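Local coordinates for protein serine protease (Arthrobacter nicotinovorans, PDB 3WY8) that acts as a serine protease of the trypsin-like fold with keratinolytic activity, probably cleaving peptide bonds through the protease domain that forms this chain, at residues Gly12-Thr17 with Phe56-Ala61; Gly183-Val188 with Pro203-Val208. All coordinates share one frame; numbering follows the deposited sequence.

From the N terminus, strand 11-18 comes early, and contact 1 pairs its residues 12-17 with 56-61 of strand 55-60. The intervening 38 residues, which include strands 21-29 and 37-40, form the long loop that this pairing closes within the six-stranded barrel. Contact 2 opens only after contact 1 has closed, so the two neither nest nor cross. It brings 203-208 back onto 183-188 over a 14-residue connection, fastening the lead-in to the C-terminal helix 207-218 to a strand of the second sheet. Their centres lie about 20 Å apart, on opposite sides of the chain's centre, and their nearest atoms about 9 Å.

Contact 1 of 2, residues Gly12-Thr17 with Phe56-Ala61; sequences GKIFFT and FIFVPA
Lys13 and Val59 exchange two backbone hydrogen bonds, Lys13 N to Val59 O at 3.1 Å and Val59 N to Lys13 O at 2.8 Å. Two residues along, Phe15 and Ile57 form a second such pair, with Phe15 N to Ile57 O at 3.0 Å and Ile57 N to Phe15 O at 2.8 Å. Between them lies the non-hydrogen-bonded pair Ile14 and Phe58; this alternation, with the strand segments at 159°, is that of an antiparallel ladder. A further CA-H...O contact, from Ile14 CA to Ile57 O, fills the interval.

Beyond the backbone, Ile14, Phe16, Phe56 and Phe58 share one face of the sheet. A chi1 of -179° swings the Phe56 ring toward strand 11-18, where Ile14 CG2 sits over its face, 3.8 Å from the ring centroid, a CH-pi contact. Ile14 CD1 lies 3.5 Å from Phe56 CZ, while Ile14 CG1 meets the edge of Phe58 in the ring plane. Phe56 also touches Ala74 and Leu77 of strand 72-78. Replacing Phe56 by alanine is likely to strip the ring from beside Ile14 CG2 and CD1 and leave a gap between Ile14 and strand 72-78. The Phe58 ring takes the space beside Gly12, with Phe58 CE1 at 3.4 Å from Gly12 CA.

The other face carries Phe15 and Ile57, and there Val59 CG2 touches the edge of the Phe15 ring, 4.1 Å from Phe15 CE2. Lys13 leads its amine away to Gly138 O. Strands 11-18 and 55-60 are the first and last in the order across the six-stranded sheet, so this ladder is the seam that closes the N-terminal beta-barrel of a chymotrypsin-like fold.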
ATOM      1  N   GLY A  12      -2.239   8.070   0.576  1.00 16.23           N
ATOM      2  CA  GLY A  12      -2.115   8.728  -0.719  1.00 16.24           C
ATOM      3  C   GLY A  12      -2.289   7.853  -1.946  1.00 16.42           C
ATOM      4  O   GLY A  12      -2.302   6.622  -1.873  1.00 16.28           O
ATOM      5  N   LYS A  13      -2.438   8.530  -3.080  1.00 16.25           N
ATOM      6  CA  LYS A  13      -2.487   7.900  -4.386  1.00 16.38           C
ATOM      7  C   LYS A  13      -1.079   7.897  -4.968  1.00 16.69           C
ATOM      8  O   LYS A  13      -0.316   8.847  -4.767  1.00 16.80           O
ATOM      9  CB  LYS A  13      -3.441   8.680  -5.289  1.00 16.34           C
ATOM     10  CG  LYS A  13      -3.779   7.992  -6.614  1.00 16.13           C
ATOM     11  CD  LYS A  13      -4.769   8.843  -7.402  1.00 16.39           C
ATOM     12  CE  LYS A  13      -5.046   8.268  -8.789  1.00 16.37           C
ATOM     13  NZ  LYS A  13      -5.897   7.046  -8.765  1.00 15.29           N
ATOM     14  N   ILE A  14      -0.742   6.829  -5.684  1.00 16.55           N
ATOM     15  CA  ILE A  14       0.569   6.695  -6.319  1.00 16.58           C
ATOM     16  C   ILE A  14       0.419   6.674  -7.835  1.00 16.89           C
ATOM     17  O   ILE A  14      -0.443   5.970  -8.367  1.00 16.75           O
ATOM     18  CB  ILE A  14       1.288   5.406  -5.857  1.00 16.58           C
ATOM     19  CG1 ILE A  14       1.589   5.466  -4.355  1.00 16.49           C
ATOM     20  CG2 ILE A  14       2.581   5.177  -6.641  1.00 17.38           C
ATOM     21  CD1 ILE A  14       1.951   4.110  -3.745  1.00 17.05           C
ATOM     22  N   PHE A  15       1.249   7.466  -8.511  1.00 17.02           N
ATOM     23  CA  PHE A  15       1.363   7.442  -9.967  1.00 17.39           C
ATOM     24  C   PHE A  15       2.775   6.980 -10.278  1.00 17.52           C
ATOM     25  O   PHE A  15       3.745   7.546  -9.759  1.00 17.62           O
ATOM     26  CB  PHE A  15       1.146   8.839 -10.549  1.00 17.37           C
ATOM     27  CG  PHE A  15      -0.230   9.399 -10.309  1.00 17.23           C
ATOM     28  CD1 PHE A  15      -1.213   9.304 -11.294  1.00 17.24           C
ATOM     29  CD2 PHE A  15      -0.541  10.034  -9.107  1.00 17.37           C
ATOM     30  CE1 PHE A  15      -2.484   9.825 -11.085  1.00 16.84           C
ATOM     31  CE2 PHE A  15      -1.811  10.565  -8.889  1.00 17.51           C
ATOM     32  CZ  PHE A  15      -2.784  10.465  -9.884  1.00 16.84           C
ATOM     33  N   PHE A  16       2.912   5.954 -11.113  1.00 17.58           N
ATOM     34  CA  PHE A  16       4.249   5.423 -11.372  1.00 17.49           C
ATOM     35  C   PHE A  16       4.483   4.894 -12.780  1.00 17.73           C
ATOM     36  O   PHE A  16       3.536   4.654 -13.531  1.00 17.49           O
ATOM     37  CB  PHE A  16       4.658   4.391 -10.302  1.00 17.70           C
ATOM     38  CG  PHE A  16       3.863   3.108 -10.329  1.00 17.92           C
ATOM     39  CD1 PHE A  16       4.431   1.939 -10.826  1.00 18.64           C
ATOM     40  CD2 PHE A  16       2.566   3.059  -9.825  1.00 17.95           C
ATOM     41  CE1 PHE A  16       3.714   0.738 -10.844  1.00 18.11           C
ATOM     42  CE2 PHE A  16       1.838   1.861  -9.837  1.00 17.91           C
ATOM     43  CZ  PHE A  16       2.418   0.700 -10.346  1.00 18.77           C
ATOM     44  N   THR A  17       5.760   4.761 -13.132  1.00 17.86           N
ATOM     45  CA  THR A  17       6.166   4.164 -14.393  1.00 18.63           C
ATOM     46  C   THR A  17       6.966   2.908 -14.073  1.00 18.77           C
ATOM     47  O   THR A  17       7.955   2.962 -13.342  1.00 18.66           O
ATOM     48  CB  THR A  17       6.996   5.148 -15.248  1.00 18.92           C
ATOM     49  OG1 THR A  17       6.231   6.342 -15.472  1.00 18.91           O
ATOM     50  CG2 THR A  17       7.353   4.532 -16.590  1.00 19.14           C
ATOM     51  N   PHE A  56       8.100   7.317  -9.487  1.00 19.91           N
ATOM     52  CA  PHE A  56       7.159   6.917  -8.435  1.00 19.66           C
ATOM     53  C   PHE A  56       6.770   8.165  -7.653  1.00 19.37           C
ATOM     54  O   PHE A  56       7.607   8.765  -6.970  1.00 19.58           O
ATOM     55  CB  PHE A  56       7.825   5.869  -7.524  1.00 19.51           C
ATOM     56  CG  PHE A  56       6.946   5.341  -6.406  1.00 19.52           C
ATOM     57  CD1 PHE A  56       6.365   4.078  -6.504  1.00 18.78           C
ATOM     58  CD2 PHE A  56       6.746   6.079  -5.240  1.00 19.68           C
ATOM     59  CE1 PHE A  56       5.581   3.561  -5.470  1.00 19.10           C
ATOM     60  CE2 PHE A  56       5.958   5.578  -4.198  1.00 19.67           C
ATOM     61  CZ  PHE A  56       5.376   4.313  -4.315  1.00 19.52           C
ATOM     62  N   ILE A  57       5.504   8.559  -7.782  1.00 18.87           N
ATOM     63  CA  ILE A  57       4.995   9.790  -7.179  1.00 18.72           C
ATOM     64  C   ILE A  57       3.904   9.465  -6.166  1.00 18.25           C
ATOM     65  O   ILE A  57       2.958   8.750  -6.476  1.00 18.27           O
ATOM     66  CB  ILE A  57       4.429  10.766  -8.253  1.00 18.56           C
ATOM     67  CG1 ILE A  57       5.442  11.004  -9.384  1.00 19.38           C
ATOM     68  CG2 ILE A  57       3.942  12.084  -7.613  1.00 19.32           C
ATOM     69  CD1 ILE A  57       6.788  11.606  -8.943  1.00 19.80           C
ATOM     70  N   PHE A  58       4.056   9.990  -4.954  1.00 17.72           N
ATOM     71  CA  PHE A  58       3.082   9.797  -3.885  1.00 17.79           C
ATOM     72  C   PHE A  58       2.347  11.104  -3.640  1.00 17.76           C
ATOM     73  O   PHE A  58       2.974  12.148  -3.430  1.00 18.11           O
ATOM     74  CB  PHE A  58       3.800   9.309  -2.619  1.00 17.52           C
ATOM     75  CG  PHE A  58       2.888   9.015  -1.453  1.00 17.15           C
ATOM     76  CD1 PHE A  58       1.968   7.964  -1.502  1.00 17.31           C
ATOM     77  CD2 PHE A  58       2.986   9.764  -0.285  1.00 17.68           C
ATOM     78  CE1 PHE A  58       1.142   7.681  -0.409  1.00 17.54           C
ATOM     79  CE2 PHE A  58       2.167   9.491   0.814  1.00 17.89           C
ATOM     80  CZ  PHE A  58       1.240   8.447   0.749  1.00 18.04           C
ATOM     81  N   VAL A  59       1.016  11.053  -3.699  1.00 17.78           N
ATOM     82  CA  VAL A  59       0.202  12.243  -3.468  1.00 17.62           C
ATOM     83  C   VAL A  59      -0.693  12.046  -2.239  1.00 17.42           C
ATOM     84  O   VAL A  59      -1.781  11.483  -2.346  1.00 17.35           O
ATOM     85  CB  VAL A  59      -0.655  12.622  -4.708  1.00 17.62           C
ATOM     86  CG1 VAL A  59      -1.254  13.999  -4.523  1.00 17.69           C
ATOM     87  CG2 VAL A  59       0.180  12.582  -5.992  1.00 17.79           C
ATOM     88  N   PRO A  60      -0.227  12.504  -1.058  1.00 17.33           N
ATOM     89  CA  PRO A  60      -1.012  12.371   0.170  1.00 17.39           C
ATOM     90  C   PRO A  60      -2.319  13.141   0.062  1.00 17.25           C
ATOM     91  O   PRO A  60      -2.337  14.248  -0.484  1.00 17.74           O
ATOM     92  CB  PRO A  60      -0.127  13.017   1.245  1.00 17.38           C
ATOM     93  CG  PRO A  60       1.206  13.182   0.648  1.00 17.82           C
ATOM     94  CD  PRO A  60       1.048  13.206  -0.835  1.00 17.42           C
ATOM     95  N   ALA A  61      -3.402  12.543   0.558  1.00 17.13           N
ATOM     96  CA  ALA A  61      -4.723  13.185   0.591  1.00 16.76           C
ATOM     97  C   ALA A  61      -5.211  13.653  -0.787  1.00 16.94           C
ATOM     98  O   ALA A  61      -5.948  14.637  -0.894  1.00 16.79           O
ATOM     99  CB  ALA A  61      -4.753  14.338   1.614  1.00 17.01           C
TER

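Contact 2 of 2, residues Gly183-Val188 with Pro203-Val208; sequences GYQNSV and PYWGTV
Ser187 and Trp205 bring their backbones nearest, CA to CA 6.0 Å, and no direct main-chain hydrogen bond joins the segments: Trp205, at the centre of an inverse gamma turn, presents its indole to strand 185-188 instead.

One indole face lies against the strand's main chain. Ser187 CA stands 3.7 Å from the centroid of the five-membered ring and 14° off its normal, a CH-pi contact, and Asn186 O comes within 3.3 Å of Trp205 CG over the same face. Farther along the indole, Gln185 CG lies 3.6 Å from Trp205 CH2, with the Gln185 amide plane 25° from the indole plane. That extended side chain also gives NE2 to Ser187 O, while its OE1 is held by Ser39 and Asn28. Val188 CG1 touches Trp205 CZ2, the two side chains crossing at about a right angle, and the neighbouring methyl CG2 meets Pro203 CD.

The one direct polar bond across the contact runs from Ser187 OG to Pro203 O at 2.7 Å. Turning OG anti to the backbone N (chi1 -168°) places the hydroxyl beside the proline carbonyl. Two waters extend the link: one accepts from Asn186 ND2 and donates to Trp205 O, and the other accepts a hydrogen bond from Trp205 N at 2.9 Å and lies 2.7 Å from Asn186 O. Outside the segments, Tyr125 and Gln116 secure the Asn186 amide, Thr93 receives Trp205 NE1, and the Phe117 ring meets the indole nearly parallel.

The buried Ser187 hydroxyl, Asn186 and Gln185 amides and indole N-H each have a partner, and waters reach Trp205 N and O. Such chemistry implies that polar pairing and aromatic-on-peptide packing together seat the lead-in to helix 207-218 against the strand.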
ATOM      1  N   GLY A 183      -5.110   3.783  13.089  1.00 20.07           N
ATOM      2  CA  GLY A 183      -4.524   2.599  13.721  1.00 19.31           C
ATOM      3  C   GLY A 183      -3.171   2.184  13.167  1.00 18.81           C
ATOM      4  O   GLY A 183      -2.523   2.931  12.430  1.00 19.00           O
ATOM      5  N   TYR A 184      -2.743   0.981  13.541  1.00 18.15           N
ATOM      6  CA  TYR A 184      -1.489   0.417  13.058  1.00 17.51           C
ATOM      7  C   TYR A 184      -1.691  -0.284  11.725  1.00 16.89           C
ATOM      8  O   TYR A 184      -2.650  -1.041  11.557  1.00 17.13           O
ATOM      9  CB  TYR A 184      -0.940  -0.593  14.059  1.00 17.79           C
ATOM     10  CG  TYR A 184      -0.421   0.026  15.330  1.00 18.95           C
ATOM     11  CD1 TYR A 184       0.891   0.487  15.413  1.00 19.66           C
ATOM     12  CD2 TYR A 184      -1.241   0.153  16.446  1.00 20.73           C
ATOM     13  CE1 TYR A 184       1.379   1.060  16.581  1.00 20.84           C
ATOM     14  CE2 TYR A 184      -0.764   0.725  17.622  1.00 21.04           C
ATOM     15  CZ  TYR A 184       0.543   1.175  17.677  1.00 21.34           C
ATOM     16  OH  TYR A 184       1.020   1.737  18.838  1.00 22.49           O
ATOM     17  N   GLN A 185      -0.780  -0.045  10.784  1.00 16.27           N
ATOM     18  CA  GLN A 185      -0.808  -0.767   9.513  1.00 15.90           C
ATOM     19  C   GLN A 185      -0.212  -2.165   9.670  1.00 16.01           C
ATOM     20  O   GLN A 185       0.813  -2.336  10.324  1.00 16.54           O
ATOM     21  CB  GLN A 185      -0.074   0.000   8.413  1.00 15.43           C
ATOM     22  CG  GLN A 185      -0.154  -0.722   7.060  1.00 15.02           C
ATOM     23  CD  GLN A 185       0.336   0.100   5.883  1.00 15.57           C
ATOM     24  OE1 GLN A 185       0.799   1.231   6.036  1.00 15.93           O
ATOM     25  NE2 GLN A 185       0.230  -0.477   4.688  1.00 14.89           N
ATOM     26  N   ASN A 186      -0.853  -3.158   9.059  1.00 15.92           N
ATOM     27  CA  ASN A 186      -0.418  -4.544   9.202  1.00 15.73           C
ATOM     28  C   ASN A 186      -0.564  -5.381   7.921  1.00 15.64           C
ATOM     29  O   ASN A 186      -0.322  -6.583   7.938  1.00 15.40           O
ATOM     30  CB  ASN A 186      -1.139  -5.189  10.398  1.00 15.83           C
ATOM     31  CG  ASN A 186      -0.674  -6.612  10.689  1.00 16.09           C
ATOM     32  OD1 ASN A 186      -1.494  -7.529  10.748  1.00 16.53           O
ATOM     33  ND2 ASN A 186       0.636  -6.803  10.875  1.00 16.72           N
ATOM     34  N   SER A 187      -0.959  -4.733   6.820  1.00 15.24           N
ATOM     35  CA  SER A 187      -0.919  -5.337   5.478  1.00 15.11           C
ATOM     36  C   SER A 187      -1.169  -4.272   4.411  1.00 14.88           C
ATOM     37  O   SER A 187      -1.297  -3.086   4.731  1.00 14.61           O
ATOM     38  CB  SER A 187      -1.921  -6.494   5.343  1.00 15.14           C
ATOM     39  OG  SER A 187      -1.671  -7.234   4.155  1.00 15.84           O
ATOM     40  N   VAL A 188      -1.210  -4.701   3.149  1.00 14.86           N
ATOM     41  CA  VAL A 188      -1.574  -3.847   2.014  1.00 15.21           C
ATOM     42  C   VAL A 188      -2.526  -4.596   1.090  1.00 15.48           C
ATOM     43  O   VAL A 188      -2.547  -5.823   1.080  1.00 15.49           O
ATOM     44  CB  VAL A 188      -0.339  -3.398   1.181  1.00 15.14           C
ATOM     45  CG1 VAL A 188       0.561  -2.476   1.990  1.00 15.18           C
ATOM     46  CG2 VAL A 188       0.445  -4.605   0.658  1.00 15.11           C
ATOM     47  N   PRO A 203      -0.926  -9.598   1.930  1.00 16.80           N
ATOM     48  CA  PRO A 203       0.070 -10.526   2.468  1.00 16.60           C
ATOM     49  C   PRO A 203       0.229 -10.431   3.985  1.00 16.60           C
ATOM     50  O   PRO A 203      -0.038  -9.384   4.590  1.00 16.56           O
ATOM     51  CB  PRO A 203       1.367 -10.079   1.789  1.00 16.38           C
ATOM     52  CG  PRO A 203       1.158  -8.640   1.520  1.00 17.04           C
ATOM     53  CD  PRO A 203      -0.295  -8.519   1.150  1.00 16.68           C
ATOM     54  N   TYR A 204       0.665 -11.533   4.585  1.00 16.64           N
ATOM     55  CA  TYR A 204       0.979 -11.550   5.999  1.00 16.65           C
ATOM     56  C   TYR A 204       2.250 -10.742   6.241  1.00 17.03           C
ATOM     57  O   TYR A 204       3.269 -10.962   5.583  1.00 17.48           O
ATOM     58  CB  TYR A 204       1.169 -12.986   6.492  1.00 16.53           C
ATOM     59  CG  TYR A 204       1.531 -13.038   7.953  1.00 16.32           C
ATOM     60  CD1 TYR A 204       0.557 -12.853   8.933  1.00 16.44           C
ATOM     61  CD2 TYR A 204       2.853 -13.240   8.357  1.00 16.21           C
ATOM     62  CE1 TYR A 204       0.884 -12.879  10.281  1.00 17.09           C
ATOM     63  CE2 TYR A 204       3.192 -13.271   9.706  1.00 16.94           C
ATOM     64  CZ  TYR A 204       2.202 -13.091  10.659  1.00 16.95           C
ATOM     65  OH  TYR A 204       2.534 -13.126  11.992  1.00 18.44           O
ATOM     66  N   TRP A 205       2.183  -9.798   7.173  1.00 17.29           N
ATOM     67  CA  TRP A 205       3.349  -8.986   7.495  1.00 17.12           C
ATOM     68  C   TRP A 205       4.233  -9.689   8.520  1.00 17.50           C
ATOM     69  O   TRP A 205       4.062  -9.535   9.734  1.00 17.20           O
ATOM     70  CB  TRP A 205       2.934  -7.579   7.931  1.00 17.14           C
ATOM     71  CG  TRP A 205       2.812  -6.632   6.765  1.00 16.20           C
ATOM     72  CD1 TRP A 205       2.619  -6.963   5.449  1.00 15.77           C
ATOM     73  CD2 TRP A 205       2.880  -5.206   6.813  1.00 16.60           C
ATOM     74  NE1 TRP A 205       2.570  -5.831   4.679  1.00 15.77           N
ATOM     75  CE2 TRP A 205       2.722  -4.735   5.492  1.00 16.37           C
ATOM     76  CE3 TRP A 205       3.055  -4.276   7.846  1.00 16.83           C
ATOM     77  CZ2 TRP A 205       2.739  -3.371   5.174  1.00 16.53           C
ATOM     78  CZ3 TRP A 205       3.074  -2.918   7.529  1.00 16.93           C
ATOM     79  CH2 TRP A 205       2.920  -2.481   6.206  1.00 17.05           C
ATOM     80  N   GLY A 206       5.174 -10.478   8.000  1.00 17.53           N
ATOM     81  CA  GLY A 206       6.059 -11.284   8.825  1.00 17.82           C
ATOM     82  C   GLY A 206       7.491 -10.796   8.814  1.00 18.15           C
ATOM     83  O   GLY A 206       7.756  -9.633   8.541  1.00 17.75           O
ATOM     84  N   THR A 207       8.420 -11.699   9.117  1.00 18.41           N
ATOM     85  CA  THR A 207       9.824 -11.322   9.286  1.00 18.87           C
ATOM     86  C   THR A 207      10.499 -10.834   8.002  1.00 18.54           C
ATOM     87  O   THR A 207      11.362  -9.961   8.060  1.00 18.73           O
ATOM     88  CB  THR A 207      10.650 -12.474   9.892  1.00 19.15           C
ATOM     89  OG1 THR A 207      10.388 -13.680   9.162  1.00 20.80           O
ATOM     90  CG2 THR A 207      10.285 -12.672  11.363  1.00 20.00           C
ATOM     91  N   VAL A 208      10.119 -11.402   6.859  1.00 17.94           N
ATOM     92  CA  VAL A 208      10.715 -11.009   5.574  1.00 18.00           C
ATOM     93  C   VAL A 208      10.338  -9.562   5.235  1.00 17.92           C
ATOM     94  O   VAL A 208      11.204  -8.733   4.934  1.00 18.02           O
ATOM     95  CB  VAL A 208      10.315 -11.980   4.435  1.00 17.90           C
ATOM     96  CG1 VAL A 208      10.807 -11.475   3.082  1.00 18.16           C
ATOM     97  CG2 VAL A 208      10.866 -13.392   4.713  1.00 18.53           C
TER
HETATM   98  O   HOH W   1       1.580  -9.597  11.098  1.00 16.41           O
HETATM   99  O   HOH W   2      -0.531  -9.309   8.149  1.00 17.17           O